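Local coordinates for multicopper oxidase (Uncultured bacterium, PDB 4E9X), which probably oxidises its substrates at a mononuclear copper and passes the electrons to a copper cluster that reduces dioxygen to water, at residues H60-H65 with G234-V239; G117-L122 with F194-G199; P131-V136 with V212-G217; G199-H204 with D256-A261. All coordinates share one frame; numbering follows the deposited sequence.

Interaction 1 (H60-H65 with G234-V239). With CU (copper (II) ion), chain K; CU (copper (II) ion), chain E.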
loop_
_atom_site.group_PDB
_atom_site.type_symbol
_atom_site.label_atom_id
_atom_site.label_comp_id
_atom_site.label_asym_id
_atom_site.label_seq_id
_atom_site.Cartn_x
_atom_site.Cartn_y
_atom_site.Cartn_z
ATOM N N HIS A 60 -12.312 16.736 13.123
ATOM C CA HIS A 60 -12.772 15.365 13.193
ATOM C C HIS A 60 -11.837 14.532 14.067
ATOM O O HIS A 60 -10.599 14.648 14.035
ATOM C CB HIS A 60 -12.833 14.771 11.778
ATOM C CG HIS A 60 -13.002 13.277 11.800
ATOM N ND1 HIS A 60 -14.097 12.633 12.345
ATOM C CD2 HIS A 60 -12.190 12.299 11.305
ATOM C CE1 HIS A 60 -13.918 11.322 12.232
ATOM N NE2 HIS A 60 -12.779 11.091 11.576
ATOM N N TRP A 61 -12.410 13.664 14.875
ATOM C CA TRP A 61 -11.715 12.843 15.880
ATOM C C TRP A 61 -11.665 11.437 15.325
ATOM O O TRP A 61 -12.621 10.670 15.416
ATOM C CB TRP A 61 -12.436 12.935 17.254
ATOM C CG TRP A 61 -12.641 14.405 17.554
ATOM C CD1 TRP A 61 -13.756 15.121 17.258
ATOM C CD2 TRP A 61 -11.737 15.339 18.184
ATOM N NE1 TRP A 61 -13.600 16.440 17.658
ATOM C CE2 TRP A 61 -12.372 16.620 18.235
ATOM C CE3 TRP A 61 -10.444 15.194 18.707
ATOM C CZ2 TRP A 61 -11.754 17.757 18.789
ATOM C CZ3 TRP A 61 -9.856 16.343 19.244
ATOM C CH2 TRP A 61 -10.462 17.600 19.305
ATOM N N HIS A 62 -10.573 11.108 14.638
ATOM C CA HIS A 62 -10.463 9.896 13.846
ATOM C C HIS A 62 -10.254 8.730 14.776
ATOM O O HIS A 62 -9.224 8.582 15.402
ATOM C CB HIS A 62 -9.345 10.095 12.815
ATOM C CG HIS A 62 -9.184 8.899 11.894
ATOM N ND1 HIS A 62 -9.059 9.074 10.518
ATOM C CD2 HIS A 62 -9.074 7.543 12.104
ATOM C CE1 HIS A 62 -8.879 7.864 9.978
ATOM N NE2 HIS A 62 -8.920 6.940 10.945
ATOM N N GLY A 63 -11.218 7.813 14.697
ATOM C CA GLY A 63 -11.239 6.617 15.511
ATOM C C GLY A 63 -12.202 6.717 16.690
ATOM O O GLY A 63 -12.568 5.666 17.253
ATOM N N VAL A 64 -12.639 7.951 16.989
ATOM C CA VAL A 64 -13.626 8.127 18.059
ATOM C C VAL A 64 -14.973 7.754 17.528
ATOM O O VAL A 64 -15.421 8.243 16.475
ATOM C CB VAL A 64 -13.620 9.617 18.522
ATOM C CG1 VAL A 64 -14.747 9.931 19.488
ATOM C CG2 VAL A 64 -12.256 9.929 19.169
ATOM N N HIS A 65 -15.676 6.824 18.181
ATOM C CA HIS A 65 -16.927 6.394 17.560
ATOM C C HIS A 65 -18.021 7.436 17.571
ATOM O O HIS A 65 -18.941 7.343 16.749
ATOM C CB HIS A 65 -17.451 5.194 18.386
ATOM C CG HIS A 65 -16.643 3.952 18.231
ATOM N ND1 HIS A 65 -16.774 2.848 19.080
ATOM C CD2 HIS A 65 -15.753 3.628 17.277
ATOM C CE1 HIS A 65 -15.969 1.911 18.659
ATOM N NE2 HIS A 65 -15.330 2.338 17.574
ATOM N N GLY A 234 -4.546 7.695 6.951
ATOM C CA GLY A 234 -5.587 7.364 7.897
ATOM C C GLY A 234 -5.197 6.303 8.912
ATOM O O GLY A 234 -5.740 6.285 10.020
ATOM N N GLU A 235 -4.247 5.430 8.515
ATOM C CA GLU A 235 -3.945 4.275 9.349
ATOM C C GLU A 235 -3.050 4.596 10.535
ATOM O O GLU A 235 -2.278 5.541 10.479
ATOM C CB GLU A 235 -3.196 3.209 8.546
ATOM C CG GLU A 235 -3.969 2.698 7.311
ATOM C CD GLU A 235 -3.204 1.471 6.816
ATOM O OE1 GLU A 235 -2.229 1.703 6.109
ATOM O OE2 GLU A 235 -3.505 0.337 7.195
ATOM N N ARG A 236 -3.134 3.760 11.569
ATOM C CA ARG A 236 -2.076 3.747 12.584
ATOM C C ARG A 236 -1.642 2.307 12.789
ATOM O O ARG A 236 -2.418 1.351 12.686
ATOM C CB ARG A 236 -2.541 4.348 13.931
ATOM C CG ARG A 236 -2.705 5.868 13.878
ATOM C CD ARG A 236 -4.055 6.328 13.341
ATOM N NE ARG A 236 -5.135 5.862 14.194
ATOM C CZ ARG A 236 -6.304 5.337 13.775
ATOM N NH1 ARG A 236 -6.622 5.217 12.495
ATOM N NH2 ARG A 236 -7.184 4.920 14.704
ATOM N N TYR A 237 -0.342 2.163 13.086
ATOM C CA TYR A 237 0.203 0.895 13.543
ATOM C C TYR A 237 0.993 1.145 14.823
ATOM O O TYR A 237 1.768 2.115 14.849
ATOM C CB TYR A 237 1.150 0.262 12.498
ATOM C CG TYR A 237 0.331 -0.241 11.325
ATOM C CD1 TYR A 237 -0.162 -1.564 11.332
ATOM C CD2 TYR A 237 0.036 0.577 10.219
ATOM C CE1 TYR A 237 -0.927 -2.054 10.255
ATOM C CE2 TYR A 237 -0.715 0.099 9.162
ATOM C CZ TYR A 237 -1.197 -1.210 9.195
ATOM O OH TYR A 237 -1.965 -1.691 8.130
ATOM N N ASP A 238 0.837 0.291 15.845
ATOM C CA ASP A 238 1.710 0.349 16.996
ATOM C C ASP A 238 2.610 -0.856 16.946
ATOM O O ASP A 238 2.154 -1.968 16.666
ATOM C CB ASP A 238 0.964 0.294 18.328
ATOM C CG ASP A 238 -0.064 1.357 18.665
ATOM O OD1 ASP A 238 -0.453 2.165 17.800
ATOM O OD2 ASP A 238 -0.447 1.384 19.846
ATOM N N VAL A 239 3.893 -0.625 17.256
ATOM C CA VAL A 239 4.852 -1.718 17.291
ATOM C C VAL A 239 5.643 -1.606 18.608
ATOM O O VAL A 239 5.625 -0.585 19.300
ATOM C CB VAL A 239 5.837 -1.663 16.105
ATOM C CG1 VAL A 239 5.053 -1.635 14.770
ATOM C CG2 VAL A 239 6.806 -0.470 16.211
HETATM CU CU CU K . -12.512 9.457 10.730
HETATM CU CU CU E . -8.999 10.679 9.474
#
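The His62 imidazole and the Arg236 guanidinium meet obliquely, their planes 71° apart. NH1 of Arg236 sits 3.3 Å from NE2 of His62 and 3.4 Å from CD2 of His62. Two nitrogen donors face each other here, so no bond joins them; both side chains are instead engaged by Asp227 of the second subunit, which accepts a hydrogen bond from His62 NE2 and makes a salt bridge with Arg236 NH2. The arginine is bent at chi2 (84°) and chi3 (62°), which brings NH1 back along its own chain to Gly234 O at 2.8 Å, a bond lying in the guanidinium plane and in the carbonyl plane. That same oxygen is 3.4 Å from His62 NE2, at a poor angle for bonding. On its other ring nitrogen, His62 ND1 holds one copper at 1.9 Å, while the copper bound by His60 NE2, also at 1.9 Å, lies over one face of the His62 ring, toward its rim. The copper on His62 ND1 is also held by His104 of the same chain and His254 of the second subunit, and the copper on His60 NE2 by His204 of the second subunit, so the cluster is built from ligands of two subunits. Against this close packing Gly63 is the loose side: its CA stays 4.5 Å from Arg236 NH2. It occupies a type II turn from Trp61 to Val64, with backbone angles that call for glycine. Strand 60-62 runs antiparallel beside strand 101-104, whose Trp102 meets the His62 ring, and strand 236-243 lies between strands 187-195 and 210-215.

Interaction 2 (G117-L122 with F194-G199)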
loop_
_atom_site.group_PDB
_atom_site.type_symbol
_atom_site.label_atom_id
_atom_site.label_comp_id
_atom_site.label_asym_id
_atom_site.label_seq_id
_atom_site.Cartn_x
_atom_site.Cartn_y
_atom_site.Cartn_z
ATOM N N GLY A 117 -0.879 20.842 7.682
ATOM C CA GLY A 117 -0.486 20.417 9.000
ATOM C C GLY A 117 -1.611 20.334 10.007
ATOM O O GLY A 117 -1.357 20.342 11.200
ATOM N N MET A 118 -2.878 20.221 9.532
ATOM C CA MET A 118 -4.015 20.242 10.479
ATOM C C MET A 118 -4.309 18.874 11.044
ATOM O O MET A 118 -5.337 18.237 10.763
ATOM C CB MET A 118 -5.258 20.779 9.733
ATOM C CG MET A 118 -4.975 22.193 9.152
ATOM S SD MET A 118 -6.520 23.128 8.981
ATOM C CE MET A 118 -6.972 23.398 10.707
ATOM N N TRP A 119 -3.418 18.424 11.953
ATOM C CA TRP A 119 -3.588 17.095 12.537
ATOM C C TRP A 119 -2.711 16.990 13.773
ATOM O O TRP A 119 -1.701 17.717 13.942
ATOM C CB TRP A 119 -3.156 16.011 11.529
ATOM C CG TRP A 119 -1.999 16.296 10.620
ATOM C CD1 TRP A 119 -2.064 16.716 9.325
ATOM C CD2 TRP A 119 -0.603 16.172 10.942
ATOM N NE1 TRP A 119 -0.803 16.864 8.818
ATOM C CE2 TRP A 119 0.143 16.532 9.774
ATOM C CE3 TRP A 119 0.095 15.757 12.107
ATOM C CZ2 TRP A 119 1.555 16.524 9.718
ATOM C CZ3 TRP A 119 1.495 15.748 12.056
ATOM C CH2 TRP A 119 2.179 16.115 10.891
ATOM N N GLY A 120 -3.097 16.093 14.657
ATOM C CA GLY A 120 -2.336 15.796 15.858
ATOM C C GLY A 120 -2.823 14.490 16.448
ATOM O O GLY A 120 -3.769 13.897 15.961
ATOM N N PRO A 121 -2.092 13.993 17.468
ATOM C CA PRO A 121 -2.378 12.682 18.048
ATOM C C PRO A 121 -3.330 12.709 19.237
ATOM O O PRO A 121 -3.251 13.649 20.050
ATOM C CB PRO A 121 -0.966 12.195 18.482
ATOM C CG PRO A 121 -0.292 13.518 18.913
ATOM C CD PRO A 121 -0.858 14.625 18.016
ATOM N N LEU A 122 -4.178 11.689 19.314
ATOM C CA LEU A 122 -5.141 11.491 20.401
ATOM C C LEU A 122 -4.904 10.096 20.975
ATOM O O LEU A 122 -5.242 9.125 20.314
ATOM C CB LEU A 122 -6.569 11.738 19.898
ATOM C CG LEU A 122 -7.685 11.312 20.856
ATOM C CD1 LEU A 122 -7.647 12.042 22.201
ATOM C CD2 LEU A 122 -9.054 11.529 20.165
ATOM N N PHE A 194 1.650 6.969 12.231
ATOM C CA PHE A 194 0.407 7.541 11.703
ATOM C C PHE A 194 0.583 7.956 10.256
ATOM O O PHE A 194 1.563 8.672 9.933
ATOM C CB PHE A 194 -0.007 8.810 12.470
ATOM C CG PHE A 194 -0.164 8.740 13.960
ATOM C CD1 PHE A 194 -1.375 9.071 14.552
ATOM C CD2 PHE A 194 0.911 8.408 14.800
ATOM C CE1 PHE A 194 -1.531 9.118 15.944
ATOM C CE2 PHE A 194 0.804 8.469 16.177
ATOM C CZ PHE A 194 -0.415 8.853 16.742
ATOM N N GLY A 195 -0.386 7.548 9.429
ATOM C CA GLY A 195 -0.431 8.053 8.057
ATOM C C GLY A 195 -1.204 9.386 8.051
ATOM O O GLY A 195 -2.398 9.442 7.723
ATOM N N ALA A 196 -0.534 10.471 8.462
ATOM C CA ALA A 196 -1.274 11.716 8.678
ATOM C C ALA A 196 -1.522 12.454 7.377
ATOM O O ALA A 196 -2.587 13.046 7.212
ATOM C CB ALA A 196 -0.471 12.583 9.639
ATOM N N GLY A 197 -0.594 12.430 6.413
ATOM C CA GLY A 197 -0.760 13.073 5.126
ATOM C C GLY A 197 -1.276 12.122 4.057
ATOM O O GLY A 197 -1.868 11.071 4.355
ATOM N N GLY A 198 -1.031 12.498 2.798
ATOM C CA GLY A 198 -1.568 11.826 1.640
ATOM C C GLY A 198 -0.682 10.720 1.064
ATOM O O GLY A 198 -1.063 10.130 0.037
ATOM N N GLY A 199 0.478 10.466 1.662
ATOM C CA GLY A 199 1.439 9.505 1.091
ATOM C C GLY A 199 1.394 8.142 1.755
ATOM O O GLY A 199 0.709 7.922 2.790
#
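The Trp119 indole has Ala196 CB over one face and Gly117 O over the other. The methyl stands centrally, 3.8 Å above the ring plane, and its nearest ring atom, Trp119 CD2, is also 3.8 Å from Ala196 CB. Measured from the centre of the five-membered ring it lies 17° off the normal, a CH-pi contact made squarely over the face. Gly117 O is displaced toward the rim on the opposite side, and the same oxygen accepts a bond from Trp119 N across the inverse gamma turn centred on Met118. With chi1 at 35°, Trp119 CG lies between the backbone N and the carbonyl carbon, a torsion that swings the indole over the methyl. The Phe194 ring is met obliquely, Pro121 CB touching its far end at 3.8 Å from Phe194 CZ and 4.0 Å from Phe194 CE1. Both pairs are wholly apolar and buried, and no hydrogen bond crosses between the segments. A second inverse gamma turn, centred on Gly195, separates Phe194 from Ala196, and both of these side chains point toward the other segment. Trp102 of strand 101-104 touches Trp119, Phe194 and Ala196, and Ile141 of strand 138-147 touches both Pro121 and Phe194. Next to the indole in sequence, Met118 joins His57, Cys105 and His112 around a copper ion, the ligand set of a type 1 site. The contact thus packs the start of strand 119-125, just after this copper ligand, against strand 187-195 and the turn after it in the next cupredoxin domain.

Interaction 3 (P131-V136 with V212-G217)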
loop_
_atom_site.group_PDB
_atom_site.type_symbol
_atom_site.label_atom_id
_atom_site.label_comp_id
_atom_site.label_asym_id
_atom_site.label_seq_id
_atom_site.Cartn_x
_atom_site.Cartn_y
_atom_site.Cartn_z
ATOM N N PRO A 131 -0.312 -7.077 28.295
ATOM C CA PRO A 131 0.908 -7.234 29.128
ATOM C C PRO A 131 2.177 -6.581 28.557
ATOM O O PRO A 131 2.967 -5.983 29.303
ATOM C CB PRO A 131 1.037 -8.769 29.267
ATOM C CG PRO A 131 -0.392 -9.210 29.157
ATOM C CD PRO A 131 -1.047 -8.319 28.137
ATOM N N ILE A 132 2.440 -6.628 27.251
ATOM C CA ILE A 132 3.690 -6.057 26.711
ATOM C C ILE A 132 3.729 -4.551 26.829
ATOM O O ILE A 132 4.818 -3.985 27.062
ATOM C CB ILE A 132 3.897 -6.498 25.258
ATOM C CG1 ILE A 132 5.349 -6.280 24.766
ATOM C CG2 ILE A 132 2.913 -5.851 24.276
ATOM C CD1 ILE A 132 5.640 -7.099 23.500
ATOM N N GLU A 133 2.552 -3.941 26.696
ATOM C CA GLU A 133 2.437 -2.501 26.887
ATOM C C GLU A 133 2.893 -2.146 28.281
ATOM O O GLU A 133 3.403 -1.044 28.511
ATOM C CB GLU A 133 0.999 -2.005 26.628
ATOM C CG GLU A 133 0.787 -1.959 25.092
ATOM C CD GLU A 133 -0.629 -1.489 24.803
ATOM O OE1 GLU A 133 -1.618 -2.091 25.293
ATOM O OE2 GLU A 133 -0.681 -0.521 24.019
ATOM N N LYS A 134 2.775 -3.041 29.241
ATOM C CA LYS A 134 3.221 -2.716 30.605
ATOM C C LYS A 134 4.733 -2.747 30.772
ATOM O O LYS A 134 5.257 -2.255 31.791
ATOM C CB LYS A 134 2.561 -3.697 31.587
ATOM C CG LYS A 134 1.040 -3.624 31.639
ATOM C CD LYS A 134 0.429 -4.556 32.671
ATOM C CE LYS A 134 -1.056 -4.760 32.463
ATOM N NZ LYS A 134 -1.543 -6.171 32.595
ATOM N N ARG A 135 5.501 -3.311 29.840
ATOM C CA ARG A 135 6.957 -3.356 29.892
ATOM C C ARG A 135 7.573 -2.127 29.262
ATOM O O ARG A 135 8.775 -1.884 29.357
ATOM C CB ARG A 135 7.448 -4.566 29.078
ATOM C CG ARG A 135 7.136 -5.866 29.809
ATOM C CD ARG A 135 7.574 -7.113 29.011
ATOM N NE ARG A 135 8.959 -6.987 28.683
ATOM C CZ ARG A 135 9.556 -6.995 27.500
ATOM N NH1 ARG A 135 8.854 -7.166 26.406
ATOM N NH2 ARG A 135 10.876 -6.832 27.566
ATOM N N VAL A 136 6.761 -1.369 28.570
ATOM C CA VAL A 136 7.249 -0.249 27.778
ATOM C C VAL A 136 7.937 0.806 28.655
ATOM O O VAL A 136 7.408 1.197 29.708
ATOM C CB VAL A 136 6.071 0.372 27.017
ATOM C CG1 VAL A 136 6.475 1.679 26.347
ATOM C CG2 VAL A 136 5.558 -0.635 25.990
ATOM N N VAL A 212 4.500 -5.918 15.530
ATOM C CA VAL A 212 3.273 -5.143 15.245
ATOM C C VAL A 212 2.171 -5.667 16.167
ATOM O O VAL A 212 1.741 -6.823 16.056
ATOM C CB VAL A 212 2.891 -5.278 13.769
ATOM C CG1 VAL A 212 1.646 -4.416 13.540
ATOM C CG2 VAL A 212 4.039 -4.889 12.825
ATOM N N THR A 213 1.726 -4.807 17.101
ATOM C CA THR A 213 0.751 -5.237 18.092
ATOM C C THR A 213 -0.631 -4.641 17.915
ATOM O O THR A 213 -1.571 -5.198 18.452
ATOM C CB THR A 213 1.263 -4.814 19.507
ATOM O OG1 THR A 213 1.472 -3.406 19.552
ATOM C CG2 THR A 213 2.618 -5.460 19.836
ATOM N N HIS A 214 -0.751 -3.487 17.242
ATOM C CA HIS A 214 -2.054 -2.816 17.130
ATOM C C HIS A 214 -2.247 -2.233 15.735
ATOM O O HIS A 214 -1.294 -1.672 15.179
ATOM C CB HIS A 214 -2.221 -1.634 18.097
ATOM C CG HIS A 214 -2.144 -1.944 19.569
ATOM N ND1 HIS A 214 -0.964 -2.380 20.176
ATOM C CD2 HIS A 214 -3.103 -1.862 20.533
ATOM C CE1 HIS A 214 -1.239 -2.534 21.452
ATOM N NE2 HIS A 214 -2.524 -2.237 21.704
ATOM N N LYS A 215 -3.457 -2.377 15.264
ATOM C CA LYS A 215 -3.874 -1.797 13.988
ATOM C C LYS A 215 -4.979 -0.786 14.305
ATOM O O LYS A 215 -5.978 -1.149 14.939
ATOM C CB LYS A 215 -4.374 -2.901 13.044
ATOM C CG LYS A 215 -5.254 -2.451 11.909
ATOM C CD LYS A 215 -4.601 -1.473 10.921
ATOM C CE LYS A 215 -5.624 -1.197 9.818
ATOM N NZ LYS A 215 -5.366 0.119 9.199
ATOM N N ASP A 216 -4.745 0.478 13.899
ATOM C CA ASP A 216 -5.717 1.563 14.150
ATOM C C ASP A 216 -6.080 1.634 15.638
ATOM O O ASP A 216 -7.206 1.977 16.014
ATOM C CB ASP A 216 -6.965 1.400 13.290
ATOM C CG ASP A 216 -6.621 1.486 11.772
ATOM O OD1 ASP A 216 -5.508 1.923 11.418
ATOM O OD2 ASP A 216 -7.522 1.058 11.024
ATOM N N GLY A 217 -5.090 1.355 16.506
ATOM C CA GLY A 217 -5.262 1.467 17.954
ATOM C C GLY A 217 -5.832 0.240 18.628
ATOM O O GLY A 217 -5.808 0.204 19.852
HETATM O O HOH W 1 -4.090 -2.221 24.111
#
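Glu133 OE1, on the carboxylate that rests against the His214 ring, is gripped by two donors: a water at 2.7 Å and the backbone N of Leu130. The water O is also 2.9 Å from His214 NE2, bridging the two side chains. It lies in the plane of the imidazole, as does Thr213 OG1, bonded at 2.7 Å to His214 ND1, so both ring nitrogens are held at the edge and the ring's rotation is fixed. Direct contact falls to Glu133 OE2, 3.3 Å from His214 CE1, without a hydrogen bond; the carboxylate is turned 43° from the ring, and OE2 makes its salt bridge with Lys190. With Glu133 replaced by an alanine, Lys190 is likely to lose this mate, and the bridging water and the Leu130 N-H an acceptor. Beside this polar part, Ile132 CG2 lies 4.5 Å from Thr213 CG2, a loose methyl-to-methyl approach. The loop between strands 119-125 and 138-147 is thereby set against strand 210-215 of the second cupredoxin domain, at a classic beta bulge where Thr213 and His214 both face Asp238.

Interaction 4 (G199-H204 with D256-A261). With CU (copper (II) ion), chain G.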
loop_
_atom_site.group_PDB
_atom_site.type_symbol
_atom_site.label_atom_id
_atom_site.label_comp_id
_atom_site.label_asym_id
_atom_site.label_seq_id
_atom_site.Cartn_x
_atom_site.Cartn_y
_atom_site.Cartn_z
ATOM N N GLY A 199 0.478 10.466 1.662
ATOM C CA GLY A 199 1.439 9.505 1.091
ATOM C C GLY A 199 1.394 8.142 1.755
ATOM O O GLY A 199 0.709 7.922 2.790
ATOM N N ILE A 200 2.121 7.215 1.144
ATOM C CA ILE A 200 2.371 5.899 1.756
ATOM C C ILE A 200 3.825 5.842 2.206
ATOM O O ILE A 200 4.659 6.359 1.513
ATOM C CB ILE A 200 1.922 4.865 0.717
ATOM C CG1 ILE A 200 0.432 5.037 0.361
ATOM C CG2 ILE A 200 2.175 3.479 1.173
ATOM C CD1 ILE A 200 -0.100 3.900 -0.495
ATOM N N HIS A 201 4.072 5.239 3.364
ATOM C CA HIS A 201 5.398 5.310 3.987
ATOM C C HIS A 201 5.762 3.897 4.464
ATOM O O HIS A 201 5.003 3.263 5.223
ATOM C CB HIS A 201 5.342 6.254 5.199
ATOM C CG HIS A 201 4.971 7.649 4.800
ATOM N ND1 HIS A 201 5.896 8.560 4.371
ATOM C CD2 HIS A 201 3.757 8.257 4.718
ATOM C CE1 HIS A 201 5.256 9.705 4.038
ATOM N NE2 HIS A 201 3.962 9.531 4.261
ATOM N N ALA A 202 6.899 3.390 4.015
ATOM C CA ALA A 202 7.301 2.018 4.350
ATOM C C ALA A 202 8.362 2.119 5.443
ATOM O O ALA A 202 9.528 2.312 5.194
ATOM C CB ALA A 202 7.805 1.321 3.095
ATOM N N MET A 203 7.962 2.091 6.699
ATOM C CA MET A 203 8.876 2.458 7.803
ATOM C C MET A 203 9.732 1.249 8.186
ATOM O O MET A 203 9.213 0.205 8.612
ATOM C CB MET A 203 8.029 2.920 8.994
ATOM C CG MET A 203 7.162 4.142 8.643
ATOM S SD MET A 203 8.053 5.559 7.948
ATOM C CE MET A 203 9.190 6.034 9.262
ATOM N N HIS A 204 11.030 1.409 8.027
ATOM C CA HIS A 204 12.001 0.316 8.243
ATOM C C HIS A 204 12.980 0.657 9.375
ATOM O O HIS A 204 13.660 1.703 9.296
ATOM C CB HIS A 204 12.774 0.105 6.965
ATOM C CG HIS A 204 13.938 -0.818 7.067
ATOM N ND1 HIS A 204 13.876 -2.090 7.671
ATOM C CD2 HIS A 204 15.216 -0.678 6.661
ATOM C CE1 HIS A 204 15.121 -2.648 7.604
ATOM N NE2 HIS A 204 15.932 -1.794 6.993
ATOM N N ASP A 256 11.753 4.915 -2.014
ATOM C CA ASP A 256 12.991 5.569 -2.502
ATOM C C ASP A 256 12.844 7.053 -2.750
ATOM O O ASP A 256 13.753 7.798 -2.358
ATOM C CB ASP A 256 13.431 4.865 -3.790
ATOM C CG ASP A 256 13.531 3.356 -3.631
ATOM O OD1 ASP A 256 12.872 2.647 -2.828
ATOM O OD2 ASP A 256 14.359 2.819 -4.381
ATOM N N THR A 257 11.762 7.511 -3.402
ATOM C CA THR A 257 11.649 8.942 -3.648
ATOM C C THR A 257 11.374 9.748 -2.404
ATOM O O THR A 257 11.526 10.974 -2.396
ATOM C CB THR A 257 10.540 9.222 -4.687
ATOM O OG1 THR A 257 9.362 8.672 -4.078
ATOM C CG2 THR A 257 10.751 8.557 -6.015
ATOM N N HIS A 258 11.015 9.133 -1.271
ATOM C CA HIS A 258 10.718 9.877 -0.052
ATOM C C HIS A 258 11.960 10.208 0.750
ATOM O O HIS A 258 11.836 11.020 1.666
ATOM C CB HIS A 258 9.792 9.022 0.846
ATOM C CG HIS A 258 8.435 8.878 0.223
ATOM N ND1 HIS A 258 7.385 8.316 0.890
ATOM C CD2 HIS A 258 7.955 9.252 -1.000
ATOM C CE1 HIS A 258 6.308 8.329 0.114
ATOM N NE2 HIS A 258 6.634 8.899 -1.047
ATOM N N VAL A 259 13.128 9.608 0.415
ATOM C CA VAL A 259 14.338 10.034 1.150
ATOM C C VAL A 259 15.085 11.067 0.318
ATOM O O VAL A 259 16.292 11.102 0.114
ATOM C CB VAL A 259 15.237 8.863 1.553
ATOM C CG1 VAL A 259 14.475 8.087 2.662
ATOM C CG2 VAL A 259 15.592 7.963 0.435
ATOM N N THR A 260 14.287 12.014 -0.156
ATOM C CA THR A 260 14.801 13.165 -0.893
ATOM C C THR A 260 14.126 14.416 -0.322
ATOM O O THR A 260 13.119 14.335 0.401
ATOM C CB THR A 260 14.540 13.066 -2.412
ATOM O OG1 THR A 260 13.110 13.148 -2.694
ATOM C CG2 THR A 260 15.067 11.774 -3.022
ATOM N N ALA A 261 14.663 15.585 -0.714
ATOM C CA ALA A 261 14.087 16.855 -0.283
ATOM C C ALA A 261 14.266 17.792 -1.452
ATOM O O ALA A 261 15.415 18.144 -1.767
ATOM C CB ALA A 261 14.843 17.389 0.924
HETATM CU CU CU G . 17.659 -2.040 6.477
#
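His258 turns an edge of its imidazole to Ile200 O and meets the His201 ring obliquely. CE1 of His258 points at Ile200 O from near the ring plane, 2.9 Å away, although Ile200 is modelled in two conformers and the shortness of this approach is doubtful. The planes of the two histidine rings stand at 52°, with His201 ND1 3.8 Å from His258 ND1. Those two nitrogens do not bond each other: both are hydrogen-bonded to Asp253 OD2, while Asp253 OD1 takes the backbone N of Ala202. In His258, CG stands anti to the carbonyl carbon (chi1 -68°), which carries the ring from the short 3-10 segment toward the strand; Phe168 stacks on it. Replacing His258 by an alanine is likely to cost Asp253 one of its donors and uncover the ring of Phe168. Farther back, Thr260 OG1 donates to Thr257 O at 2.7 Å and closes the loop behind the 3-10 turn. At the far end of strand 201-205, His204 NE2 binds a copper at 1.8 Å, with ND1 of the same ring held by Asp227 O; His60 of the third subunit binds that copper too. One carboxylate thus serves two imidazoles and a backbone N-H, and its negative charge would probably favour the protonated state of one of these rings.

From the N terminus, residues 60-65 open interaction 1, whose long loop closes at 234-239 and contains interactions 2 and 3 entirely. These two cross: 117-122 opens first, then 131-136, before 194-199 closes interaction 2 and 212-217 closes interaction 3. Interaction 4 starts at Gly199, shared with interaction 2, and ends at 256-261, crossing both 3 and 1. Interactions 1 and 2 tie the first cupredoxin domain to the second, while interaction 3 fastens the intervening loop and interaction 4 stays within the second. Strands 187-195, 236-243 and 210-215 stand side by side, joining interactions 1, 2 and 3, and Lys215 and Glu235 add a salt bridge between 3 and 1.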